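Side-chain contact in manganese-binding protein (Chlamydia trachomatis, PDB 6NSI), which binds iron, manganese and nickel, with a preference for ferrous iron, and delivers them to the membrane permease of an ABC transporter for import: residues R148-A151 / R152-T156. Sequence-based numbering, arbitrary orientation.
Sequences RWAA and RSLST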
loop_
_atom_site.group_PDB
_atom_site.type_symbol
_atom_site.label_atom_id
_atom_site.label_comp_id
_atom_site.label_asym_id
_atom_site.label_seq_id
_atom_site.Cartn_x
_atom_site.Cartn_y
_atom_site.Cartn_z
ATOM N N ARG A 148 7.405 -0.365 -14.632
ATOM C CA ARG A 148 8.265 0.423 -15.510
ATOM C C ARG A 148 7.654 1.789 -15.784
ATOM O O ARG A 148 8.357 2.809 -15.759
ATOM C CB ARG A 148 8.501 -0.317 -16.837
ATOM C CG ARG A 148 9.527 -1.441 -16.781
ATOM C CD ARG A 148 9.937 -1.931 -18.188
ATOM N NE ARG A 148 8.801 -2.414 -18.975
ATOM C CZ ARG A 148 8.266 -3.633 -18.870
ATOM N NH1 ARG A 148 8.752 -4.513 -17.998
ATOM N NH2 ARG A 148 7.230 -3.970 -19.633
ATOM N N TRP A 149 6.350 1.820 -16.087
ATOM C CA TRP A 149 5.658 3.081 -16.337
ATOM C C TRP A 149 5.756 4.019 -15.137
ATOM O O TRP A 149 5.993 5.223 -15.297
ATOM C CB TRP A 149 4.190 2.816 -16.679
ATOM C CG TRP A 149 3.351 4.068 -16.650
ATOM C CD1 TRP A 149 3.268 5.029 -17.623
ATOM C CD2 TRP A 149 2.495 4.505 -15.584
ATOM N NE1 TRP A 149 2.401 6.024 -17.236
ATOM C CE2 TRP A 149 1.916 5.731 -15.987
ATOM C CE3 TRP A 149 2.157 3.974 -14.331
ATOM C CZ2 TRP A 149 1.019 6.446 -15.176
ATOM C CZ3 TRP A 149 1.259 4.671 -13.528
ATOM C CH2 TRP A 149 0.699 5.900 -13.955
ATOM N N ALA A 150 5.561 3.486 -13.928
ATOM C CA ALA A 150 5.638 4.315 -12.721
ATOM C C ALA A 150 7.043 4.876 -12.538
ATOM O O ALA A 150 7.225 6.081 -12.318
ATOM C CB ALA A 150 5.219 3.499 -11.494
ATOM N N ALA A 151 8.057 4.006 -12.649
ATOM C CA ALA A 151 9.430 4.444 -12.444
ATOM C C ALA A 151 9.809 5.516 -13.452
ATOM O O ALA A 151 10.437 6.517 -13.098
ATOM C CB ALA A 151 10.373 3.246 -12.535
ATOM N N ARG A 152 9.394 5.341 -14.709
ATOM C CA ARG A 152 9.706 6.326 -15.736
ATOM C C ARG A 152 8.982 7.642 -15.482
ATOM O O ARG A 152 9.589 8.719 -15.586
ATOM C CB ARG A 152 9.359 5.769 -17.122
ATOM C CG ARG A 152 10.402 4.790 -17.687
ATOM C CD ARG A 152 9.785 3.779 -18.672
ATOM N NE ARG A 152 8.497 4.251 -19.196
ATOM C CZ ARG A 152 7.454 3.471 -19.499
ATOM N NH1 ARG A 152 7.518 2.151 -19.336
ATOM N NH2 ARG A 152 6.330 4.020 -19.961
ATOM N N SER A 153 7.690 7.583 -15.146
ATOM C CA SER A 153 6.937 8.807 -14.874
ATOM C C SER A 153 7.487 9.528 -13.651
ATOM O O SER A 153 7.730 10.742 -13.679
ATOM C CB SER A 153 5.454 8.491 -14.672
ATOM O OG SER A 153 4.887 7.895 -15.828
ATOM N N LEU A 154 7.695 8.790 -12.566
ATOM C CA LEU A 154 8.168 9.421 -11.345
ATOM C C LEU A 154 9.588 9.936 -11.496
ATOM O O LEU A 154 9.978 10.864 -10.782
ATOM C CB LEU A 154 8.030 8.437 -10.184
ATOM C CG LEU A 154 6.547 8.145 -9.848
ATOM C CD1 LEU A 154 6.349 6.879 -8.996
ATOM C CD2 LEU A 154 5.915 9.333 -9.164
ATOM N N SER A 155 10.346 9.396 -12.454
ATOM C CA SER A 155 11.695 9.885 -12.711
ATOM C C SER A 155 11.718 11.272 -13.331
ATOM O O SER A 155 12.779 11.902 -13.348
ATOM C CB SER A 155 12.434 8.915 -13.624
ATOM O OG SER A 155 12.974 7.879 -12.834
ATOM N N THR A 156 10.585 11.758 -13.840
ATOM C CA THR A 156 10.529 13.094 -14.428
ATOM C C THR A 156 10.339 14.189 -13.376
ATOM O O THR A 156 10.489 15.376 -13.692
ATOM C CB THR A 156 9.398 13.163 -15.476
ATOM O OG1 THR A 156 8.126 13.109 -14.822
ATOM C CG2 THR A 156 9.488 11.992 -16.486
#
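S153 and W149, one helical turn apart, show how a serine hydroxyl can serve the backbone behind it and a neighbouring segment at once. S153 OG donates to W149 O at 2.9 Å, with the hydroxyl beside its own backbone N (chi1 -61°) and thus turned back along the helix. S153 N binds the same oxygen from the opposite face of the carbonyl plane. S155 repeats the pattern on A151 O, its OG again 2.9 Å from that oxygen and its N on the other face, though the S155 N-H...O angle of 133° makes that backbone bond the more bent. The remaining i to i+4 backbone bonds, R152 N to R148 O and L154 N to A150 O, are straighter. Further along the chain, T156 OG1 donates to S153 O at 2.7 Å, in its carbonyl plane, and is also hydrogen-bonded to T284 N.

The flat groups meet their neighbours differently: S153 OG sits above one face of the W149 indole, offset toward its rim. The indole NE1 is 3.4 Å from S153 OG at a poor angle and instead bonds L286 O, while S153 OG is tied to L286 N. R152 folds back along the helix, so that one face of its guanidinium lies over W149 CA, offset toward the rim, with R152 CZ 3.7 Å from W149 CA. Its NH2 comes near the indole edge, with ring and guanidinium planes 80° apart; no stack results.

Apolar contact is slight: L154 CD1 approaches A150 CB at 4.4 Å, and both side chains also meet Y178 of helix 172-178. Serine hydroxyls bonding the carbonyl four residues back are the familiar intrahelical serine bond, here in the C-terminal part of helix 129-154, with the chain's C-terminal segment alongside through T284 and L286.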